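Local structure of envelope glycoprotein (5ZKX) at residues G41-G47 / G144-L150; Y51-C56 / L123-N128; K204-K210 / K233-D238. The protein probably mediates attachment and membrane fusion during entry of Bourbon virus, as a trimeric glycoprotein of the baculovirus gp64 family, here in its postfusion form. All coordinates share one frame; numbering follows the deposited sequence.

Contact 1 (G41-G47 / G144-L150); sequences GKNFIIG and GVTNTHL
Strands 44-58 and 134-148 pair here as antiparallel neighbours, with a classic beta bulge in which Asn43 and Phe44 both face Thr148. Phe44 and Thr148 exchange two backbone hydrogen bonds, and Thr148 N reaches Phe44 O at 2.9 Å. Asn43 N also meets Thr148 O, but weakly. Ile46 and Thr146 form the next hydrogen-bonded pair.

The side chain of Asn43, at the bulge, adds a further bond. Its OD1 accepts Leu150 N at 2.8 Å, in the amide plane, on a lone pair, in a nearly straight bond (168°). Its ND2 is hydrogen-bonded to Asp39, which fixes the turn of the amide. Leu150 then lays CD2 over the centre of the Phe44 ring, 3.9 Å from the centroid. Phe44 CG is anti to the backbone N (chi1 -160°), which brings one ring face under Leu150 CD2. At the far end, His149 ND1 donates to Gly41 O at 3.0 Å, and the oxygen lies in the imidazole plane. His149 NE2 is hydrogen-bonded to Glu151.

The other face carries Ile45, Val145 and Asn147. Ile45 CG2 lies 3.9 Å from Val145 CG2, side by side. Asn147 OD1 sits against Ile45 CG1, while its ND2 is held by Gly86 O of helix 79-88. That helix covers this face through Leu82 and Trp85. Phe426 of helix 422-437 packs on Ile46 and Thr146 on the opposite face, and strand 188-192 borders the first strand on its other edge.

Asn43 thus has both ends of its amide engaged, and His149 both ring nitrogens. With ND1 donating, NE2 close to Glu151 would favour a protonated, positively charged imidazole, though this remains an inference.

Contact 2 (Y51-C56 / L123-N128); sequences YWRSYC and LEKRSN
Trp52 makes the most extensive contacts between strand 44-58 and the extended chain 123-128, which runs in the same direction. Among the hydrogen bonds, Trp52 NE1 donates to Arg126 O at 3.2 Å. The oxygen lies in the indole plane, but the donor stands 46° out of the carbonyl plane, so it is not on a lone pair. Ser127 OG donates to Ser54 OG at 2.9 Å. Both serine hydroxyls lie anti to their backbone N (chi1 -166° in Ser54, 168° in Ser127) and meet across the gap. Ser54 OG is also hydrogen-bonded to Asn70 OD1. Beside this pair, SG of Cys56, disulfide-bonded to Cys68, comes within van der Waals range of Ser127 OG, at 3.6 Å. A water donates to Ser54 O at 2.9 Å and accepts from Asn128 N, which bridges the two backbones where they do not pair directly.

No backbone bridge pairs the two segments. Trp52, Ser54 and Cys56 point toward 123-128 from one face of the antiparallel sheet, in which strands 67-74 and 134-148 flank 44-58. Lys125 is the centre of an inverse gamma turn, and residues 126-127 pair in parallel with strand 442-443.

Among the apolar contacts, Lys125 CG packs over one face of the six-membered indole ring, 3.9 Å from its centroid, in a CH-pi contact. Leu123 CD1 packs against Trp52 CB at 3.6 Å.

The charged groups find partners elsewhere. Arg126 NH1 bridges Glu124 OE2 weakly and also Glu96, while Arg126 NH2 donates to Val97 O. Lys125 NZ donates to Thr439 O of the second subunit, whose Tyr440 meets the Trp52 ring edge-to-face.

Contact 3 (K204-K210 / K233-D238); sequences KFIPCFK and KFHCKD
With SG anti to the carbonyl carbon in both Cys208 and Cys236 (chi1 -57° and -62°), two side chains that leave the same face of the sheet bring their sulfurs together. They join at 2.0 Å with a chi3 of 106°, bridging a non-hydrogen-bonded pair of antiparallel strands. The CA atoms of the pair are only 4.0 Å apart. Ile206 CD1 rests against Cys236 CB at 3.8 Å, beside the disulfide.

On the same face, Lys210 and Phe234 lie side by side and point the same way. The extended lysine chain runs beside the phenyl ring, with Lys210 CG 3.7 Å from Phe234 CE1. Between these two pairs, Phe209 and His235 exchange backbone hydrogen bonds. His235 N to Phe209 O is 3.1 Å, the straighter of the two. Past the disulfide, Lys237 N reaches Pro207 O only weakly.

A salt bridge closes the other end. Lys204 NZ meets Asp238 OD1 at 2.6 Å, on the syn side of the carboxylate. Asp238 OD2 takes the hydroxyl of Tyr258 and forms a second salt bridge with Lys34. With two lysines and a hydroxyl around it, this buried carboxylate is probably kept ionised.

The disulfide also ties the two ends of the stretch between the strands, much of which, residues 212-231, is not modelled. Strand 200-210 pairs on its other edge with strand 26-36, and strand 234-238 with strand 241-245. Phe243 of that last strand touches Ile206, and its Phe245 covers Phe234 and Cys236. On the opposite face, Tyr296 of the third subunit, on its long helix 284-329, meets the Phe209 ring edge-to-face.

In the fold
Contacts 1 and 2 share strand 44-58, and their centres are about 30 Å apart. Contact 2 is nested within the loop that contact 1 closes. Strand 134-148 enters contact 1 directly and flanks 44-58 near contact 2. Contact 3 belongs to a different, mixed sheet. Its nearest atoms are about 17 Å from contact 1 and about 46 Å from contact 2. The chain is elongated, and the centres of contacts 2 and 3 are about 62 Å apart. Contacts 2 and 3 both touch other subunits of the trimer, whereas no other chain touches contact 1.

Contact 1 (G41-G47 / G144-L150)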
# COMPACT_ATOMS: atom_id res chain seq x y z
N GLY A 41 -3.28 -10.95 23.20
CA GLY A 41 -2.54 -12.16 23.52
C GLY A 41 -2.84 -13.29 22.55
O GLY A 41 -3.60 -13.15 21.59
N LYS A 42 -2.21 -14.43 22.83
CA LYS A 42 -2.44 -15.66 22.07
C LYS A 42 -3.78 -16.23 22.51
O LYS A 42 -3.89 -16.85 23.57
CB LYS A 42 -1.31 -16.65 22.29
CG LYS A 42 -0.09 -16.41 21.42
CD LYS A 42 0.98 -17.46 21.68
CE LYS A 42 2.20 -17.24 20.82
NZ LYS A 42 1.92 -16.29 19.70
N ASN A 43 -4.81 -16.03 21.70
CA ASN A 43 -6.18 -16.39 22.04
C ASN A 43 -6.81 -17.33 21.02
O ASN A 43 -8.00 -17.64 21.13
CB ASN A 43 -7.03 -15.13 22.18
CG ASN A 43 -6.83 -14.16 21.02
OD1 ASN A 43 -6.44 -14.56 19.93
ND2 ASN A 43 -7.09 -12.89 21.27
N PHE A 44 -6.04 -17.79 20.04
CA PHE A 44 -6.56 -18.57 18.93
C PHE A 44 -5.68 -19.80 18.74
O PHE A 44 -4.46 -19.68 18.62
CB PHE A 44 -6.59 -17.74 17.64
CG PHE A 44 -7.50 -18.28 16.59
CD1 PHE A 44 -8.77 -18.72 16.91
CD2 PHE A 44 -7.10 -18.32 15.26
CE1 PHE A 44 -9.62 -19.20 15.93
CE2 PHE A 44 -7.95 -18.81 14.29
CZ PHE A 44 -9.21 -19.25 14.62
N ILE A 45 -6.30 -20.97 18.71
CA ILE A 45 -5.61 -22.23 18.49
C ILE A 45 -6.18 -22.88 17.24
O ILE A 45 -7.40 -22.99 17.08
CB ILE A 45 -5.73 -23.18 19.70
CG1 ILE A 45 -5.40 -22.43 21.00
CG2 ILE A 45 -4.80 -24.37 19.54
CD1 ILE A 45 -5.34 -23.33 22.21
N ILE A 46 -5.29 -23.31 16.34
CA ILE A 46 -5.67 -24.00 15.12
C ILE A 46 -4.96 -25.35 15.11
O ILE A 46 -3.74 -25.41 15.30
CB ILE A 46 -5.30 -23.19 13.86
CG1 ILE A 46 -5.88 -21.78 13.95
CG2 ILE A 46 -5.82 -23.89 12.61
CD1 ILE A 46 -5.65 -20.96 12.70
N GLY A 47 -5.73 -26.40 14.89
CA GLY A 47 -5.17 -27.74 14.81
C GLY A 47 -5.78 -28.51 13.66
O GLY A 47 -6.99 -28.47 13.45
N GLY A 144 -0.95 -30.93 12.99
CA GLY A 144 -0.26 -29.70 13.32
C GLY A 144 -1.10 -28.86 14.24
O GLY A 144 -2.32 -29.06 14.34
N VAL A 145 -0.45 -27.92 14.92
CA VAL A 145 -1.11 -27.04 15.87
C VAL A 145 -0.34 -25.73 15.94
O VAL A 145 0.86 -25.68 15.67
CB VAL A 145 -1.22 -27.71 17.27
CG1 VAL A 145 0.13 -27.72 17.97
CG2 VAL A 145 -2.28 -27.01 18.12
N THR A 146 -1.05 -24.65 16.28
CA THR A 146 -0.41 -23.36 16.46
C THR A 146 -1.23 -22.50 17.42
O THR A 146 -2.46 -22.59 17.46
CB THR A 146 -0.20 -22.63 15.12
OG1 THR A 146 0.75 -21.58 15.30
CG2 THR A 146 -1.51 -22.05 14.60
N ASN A 147 -0.53 -21.69 18.20
CA ASN A 147 -1.12 -20.70 19.09
C ASN A 147 -0.81 -19.31 18.54
O ASN A 147 0.36 -18.91 18.50
CB ASN A 147 -0.57 -20.82 20.51
CG ASN A 147 -1.06 -22.07 21.22
OD1 ASN A 147 -2.23 -22.17 21.59
ND2 ASN A 147 -0.15 -23.01 21.44
N THR A 148 -1.84 -18.58 18.12
CA THR A 148 -1.67 -17.25 17.55
C THR A 148 -2.64 -16.27 18.20
O THR A 148 -3.46 -16.64 19.05
CB THR A 148 -1.87 -17.25 16.02
OG1 THR A 148 -3.24 -17.53 15.72
CG2 THR A 148 -0.98 -18.29 15.36
N HIS A 149 -2.54 -15.02 17.78
CA HIS A 149 -3.44 -13.96 18.21
C HIS A 149 -4.40 -13.65 17.07
O HIS A 149 -3.97 -13.44 15.93
CB HIS A 149 -2.64 -12.70 18.60
CG HIS A 149 -3.43 -11.43 18.54
ND1 HIS A 149 -4.15 -10.95 19.61
CD2 HIS A 149 -3.61 -10.54 17.54
CE1 HIS A 149 -4.73 -9.81 19.27
NE2 HIS A 149 -4.42 -9.54 18.02
N LEU A 150 -5.69 -13.66 17.37
CA LEU A 150 -6.72 -13.40 16.37
C LEU A 150 -7.32 -12.02 16.59
O LEU A 150 -7.71 -11.68 17.71
CB LEU A 150 -7.82 -14.46 16.41
CG LEU A 150 -8.92 -14.26 15.36
CD1 LEU A 150 -8.34 -14.36 13.95
CD2 LEU A 150 -10.06 -15.25 15.55

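Contact 2 (Y51-C56 / L123-N128)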
# COMPACT_ATOMS: atom_id res chain seq x y z
N TYR A 51 -5.47 -38.62 7.98
CA TYR A 51 -4.72 -39.83 7.74
C TYR A 51 -4.95 -40.32 6.31
O TYR A 51 -6.06 -40.24 5.79
CB TYR A 51 -5.06 -40.94 8.76
CG TYR A 51 -6.48 -41.49 8.70
CD1 TYR A 51 -6.81 -42.51 7.83
CD2 TYR A 51 -7.46 -41.01 9.56
CE1 TYR A 51 -8.09 -43.02 7.78
CE2 TYR A 51 -8.75 -41.52 9.53
CZ TYR A 51 -9.05 -42.53 8.64
OH TYR A 51 -10.33 -43.05 8.59
N TRP A 52 -3.88 -40.81 5.70
CA TRP A 52 -3.95 -41.48 4.41
C TRP A 52 -4.04 -42.98 4.65
O TRP A 52 -3.21 -43.55 5.36
CB TRP A 52 -2.72 -41.14 3.57
CG TRP A 52 -2.49 -42.07 2.44
CD1 TRP A 52 -1.64 -43.13 2.41
CD2 TRP A 52 -3.13 -42.03 1.16
NE1 TRP A 52 -1.70 -43.76 1.19
CE2 TRP A 52 -2.61 -43.10 0.40
CE3 TRP A 52 -4.09 -41.20 0.57
CZ2 TRP A 52 -3.02 -43.36 -0.90
CZ3 TRP A 52 -4.50 -41.46 -0.72
CH2 TRP A 52 -3.96 -42.53 -1.45
N ARG A 53 -5.06 -43.61 4.06
CA ARG A 53 -5.27 -45.04 4.22
C ARG A 53 -5.27 -45.71 2.85
O ARG A 53 -5.93 -45.23 1.92
CB ARG A 53 -6.59 -45.33 4.94
CG ARG A 53 -6.99 -46.80 4.93
CD ARG A 53 -8.50 -46.95 5.05
NE ARG A 53 -8.96 -46.75 6.42
CZ ARG A 53 -10.19 -46.36 6.74
NH1 ARG A 53 -11.09 -46.14 5.79
NH2 ARG A 53 -10.53 -46.20 8.01
N SER A 54 -4.53 -46.81 2.73
CA SER A 54 -4.48 -47.60 1.50
C SER A 54 -4.71 -49.07 1.87
O SER A 54 -3.79 -49.75 2.33
CB SER A 54 -3.16 -47.42 0.76
OG SER A 54 -3.26 -47.93 -0.56
N TYR A 55 -5.93 -49.54 1.66
CA TYR A 55 -6.32 -50.92 1.95
C TYR A 55 -6.46 -51.65 0.62
O TYR A 55 -7.43 -51.44 -0.11
CB TYR A 55 -7.63 -50.95 2.74
CG TYR A 55 -7.99 -52.29 3.31
CD1 TYR A 55 -7.25 -52.85 4.35
CD2 TYR A 55 -9.09 -53.00 2.84
CE1 TYR A 55 -7.58 -54.07 4.89
CE2 TYR A 55 -9.43 -54.23 3.37
CZ TYR A 55 -8.67 -54.76 4.40
OH TYR A 55 -9.00 -55.98 4.94
N CYS A 56 -5.49 -52.51 0.32
CA CYS A 56 -5.46 -53.22 -0.94
C CYS A 56 -5.66 -54.72 -0.73
O CYS A 56 -5.41 -55.26 0.35
CB CYS A 56 -4.13 -52.98 -1.67
SG CYS A 56 -3.73 -51.23 -1.89
N LEU A 123 2.15 -36.73 6.48
CA LEU A 123 1.89 -38.10 6.08
C LEU A 123 2.68 -38.46 4.83
O LEU A 123 3.13 -37.59 4.08
CB LEU A 123 0.39 -38.33 5.85
CG LEU A 123 -0.34 -37.65 4.69
CD1 LEU A 123 -0.25 -38.46 3.41
CD2 LEU A 123 -1.79 -37.44 5.06
N GLU A 124 2.86 -39.76 4.62
CA GLU A 124 3.46 -40.28 3.40
C GLU A 124 2.41 -41.05 2.62
O GLU A 124 1.69 -41.89 3.19
CB GLU A 124 4.66 -41.19 3.70
CG GLU A 124 5.38 -41.66 2.45
CD GLU A 124 6.67 -42.39 2.76
OE1 GLU A 124 7.71 -42.07 2.13
OE2 GLU A 124 6.66 -43.28 3.63
N LYS A 125 2.31 -40.76 1.33
CA LYS A 125 1.30 -41.38 0.46
C LYS A 125 1.89 -42.66 -0.13
O LYS A 125 2.35 -42.71 -1.27
CB LYS A 125 0.87 -40.40 -0.62
CG LYS A 125 -0.23 -40.90 -1.54
CD LYS A 125 -0.24 -40.11 -2.83
CE LYS A 125 -1.38 -40.53 -3.73
NZ LYS A 125 -1.35 -39.78 -5.02
N ARG A 126 1.86 -43.72 0.67
CA ARG A 126 2.47 -44.99 0.31
C ARG A 126 1.42 -46.08 0.20
O ARG A 126 0.45 -46.11 0.96
CB ARG A 126 3.55 -45.41 1.31
CG ARG A 126 3.03 -45.56 2.72
CD ARG A 126 3.98 -46.36 3.58
NE ARG A 126 3.41 -46.56 4.91
CZ ARG A 126 3.56 -45.71 5.92
NH1 ARG A 126 4.27 -44.60 5.77
NH2 ARG A 126 2.99 -45.98 7.09
N SER A 127 1.62 -46.99 -0.76
CA SER A 127 0.70 -48.08 -1.02
C SER A 127 1.46 -49.24 -1.64
O SER A 127 2.49 -49.04 -2.29
CB SER A 127 -0.44 -47.64 -1.94
OG SER A 127 -1.19 -48.75 -2.42
N ASN A 128 0.96 -50.45 -1.42
CA ASN A 128 1.52 -51.63 -2.05
C ASN A 128 0.51 -52.77 -1.96
O ASN A 128 -0.21 -52.88 -0.96
CB ASN A 128 2.85 -52.04 -1.40
CG ASN A 128 2.69 -52.54 0.02
OD1 ASN A 128 2.39 -51.76 0.93
ND2 ASN A 128 2.89 -53.83 0.21
O HOH W 1 -1.45 -50.50 0.78

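Contact 3 (K204-K210 / K233-D238)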
# COMPACT_ATOMS: atom_id res chain seq x y z
N LYS A 204 -16.26 8.88 24.38
CA LYS A 204 -15.09 9.73 24.18
C LYS A 204 -15.42 10.78 23.13
O LYS A 204 -16.42 10.69 22.42
CB LYS A 204 -13.87 8.90 23.77
CG LYS A 204 -13.96 8.29 22.38
CD LYS A 204 -12.72 7.48 22.05
CE LYS A 204 -11.47 8.35 22.07
NZ LYS A 204 -10.25 7.59 21.68
N PHE A 205 -14.56 11.80 23.06
CA PHE A 205 -14.63 12.83 22.04
C PHE A 205 -13.56 12.55 21.00
O PHE A 205 -12.40 12.29 21.35
CB PHE A 205 -14.40 14.23 22.64
CG PHE A 205 -15.39 14.61 23.69
CD1 PHE A 205 -15.18 14.27 25.02
CD2 PHE A 205 -16.53 15.32 23.36
CE1 PHE A 205 -16.09 14.63 26.00
CE2 PHE A 205 -17.45 15.68 24.33
CZ PHE A 205 -17.23 15.33 25.65
N ILE A 206 -13.94 12.60 19.73
CA ILE A 206 -12.96 12.46 18.66
C ILE A 206 -12.85 13.78 17.91
O ILE A 206 -13.86 14.47 17.71
CB ILE A 206 -13.32 11.29 17.71
CG1 ILE A 206 -14.63 11.57 16.97
CG2 ILE A 206 -13.40 9.98 18.49
CD1 ILE A 206 -14.86 10.66 15.80
N PRO A 207 -11.65 14.20 17.51
CA PRO A 207 -11.51 15.46 16.77
C PRO A 207 -11.89 15.29 15.31
O PRO A 207 -11.59 14.28 14.68
CB PRO A 207 -10.03 15.80 16.94
CG PRO A 207 -9.36 14.46 17.10
CD PRO A 207 -10.34 13.61 17.85
N CYS A 208 -12.56 16.31 14.77
CA CYS A 208 -13.03 16.28 13.40
C CYS A 208 -12.89 17.67 12.78
O CYS A 208 -12.70 18.66 13.48
CB CYS A 208 -14.49 15.82 13.30
SG CYS A 208 -14.83 14.20 14.03
N PHE A 209 -12.99 17.71 11.46
CA PHE A 209 -13.05 18.96 10.70
C PHE A 209 -14.34 18.96 9.89
O PHE A 209 -14.56 18.07 9.05
CB PHE A 209 -11.84 19.11 9.78
CG PHE A 209 -10.56 19.37 10.51
CD1 PHE A 209 -10.26 20.63 10.99
CD2 PHE A 209 -9.65 18.34 10.74
CE1 PHE A 209 -9.09 20.87 11.67
CE2 PHE A 209 -8.48 18.58 11.42
CZ PHE A 209 -8.20 19.84 11.89
N LYS A 210 -15.20 19.94 10.14
CA LYS A 210 -16.50 20.04 9.50
C LYS A 210 -16.37 20.84 8.21
O LYS A 210 -15.97 22.01 8.25
CB LYS A 210 -17.51 20.69 10.44
CG LYS A 210 -18.90 20.86 9.87
CD LYS A 210 -19.80 21.54 10.89
CE LYS A 210 -21.27 21.23 10.63
NZ LYS A 210 -22.09 21.40 11.86
N LYS A 233 -19.69 17.40 5.43
CA LYS A 233 -18.62 16.41 5.45
C LYS A 233 -17.84 16.56 6.75
O LYS A 233 -17.46 17.67 7.13
CB LYS A 233 -17.68 16.58 4.25
CG LYS A 233 -18.34 16.38 2.89
CD LYS A 233 -18.42 14.91 2.51
CE LYS A 233 -18.95 14.74 1.10
NZ LYS A 233 -18.91 13.31 0.66
N PHE A 234 -17.60 15.43 7.43
CA PHE A 234 -16.80 15.40 8.64
C PHE A 234 -15.62 14.47 8.41
O PHE A 234 -15.81 13.29 8.06
CB PHE A 234 -17.62 14.93 9.85
CG PHE A 234 -18.80 15.80 10.16
CD1 PHE A 234 -18.70 16.81 11.11
CD2 PHE A 234 -20.02 15.60 9.53
CE1 PHE A 234 -19.78 17.61 11.41
CE2 PHE A 234 -21.11 16.40 9.83
CZ PHE A 234 -20.99 17.40 10.77
N HIS A 235 -14.40 14.98 8.59
CA HIS A 235 -13.18 14.21 8.44
C HIS A 235 -12.53 14.10 9.82
O HIS A 235 -12.02 15.08 10.36
CB HIS A 235 -12.24 14.87 7.44
CG HIS A 235 -12.87 15.12 6.10
ND1 HIS A 235 -13.02 14.12 5.16
CD2 HIS A 235 -13.42 16.23 5.56
CE1 HIS A 235 -13.62 14.62 4.09
NE2 HIS A 235 -13.87 15.90 4.31
N CYS A 236 -12.57 12.90 10.38
CA CYS A 236 -12.27 12.70 11.79
C CYS A 236 -10.98 11.92 11.99
O CYS A 236 -10.34 11.46 11.05
CB CYS A 236 -13.44 11.99 12.48
SG CYS A 236 -14.97 12.93 12.44
N LYS A 237 -10.61 11.79 13.26
CA LYS A 237 -9.41 11.10 13.68
C LYS A 237 -9.65 10.51 15.06
O LYS A 237 -10.32 11.12 15.89
CB LYS A 237 -8.20 12.05 13.70
CG LYS A 237 -7.01 11.57 14.50
CD LYS A 237 -5.84 12.52 14.37
CE LYS A 237 -5.04 12.62 15.66
NZ LYS A 237 -4.99 11.34 16.40
N ASP A 238 -9.14 9.30 15.27
CA ASP A 238 -9.20 8.68 16.60
C ASP A 238 -7.94 7.84 16.75
O ASP A 238 -7.88 6.71 16.25
CB ASP A 238 -10.45 7.83 16.77
CG ASP A 238 -10.50 7.15 18.12
OD1 ASP A 238 -9.89 7.67 19.08
OD2 ASP A 238 -11.13 6.08 18.23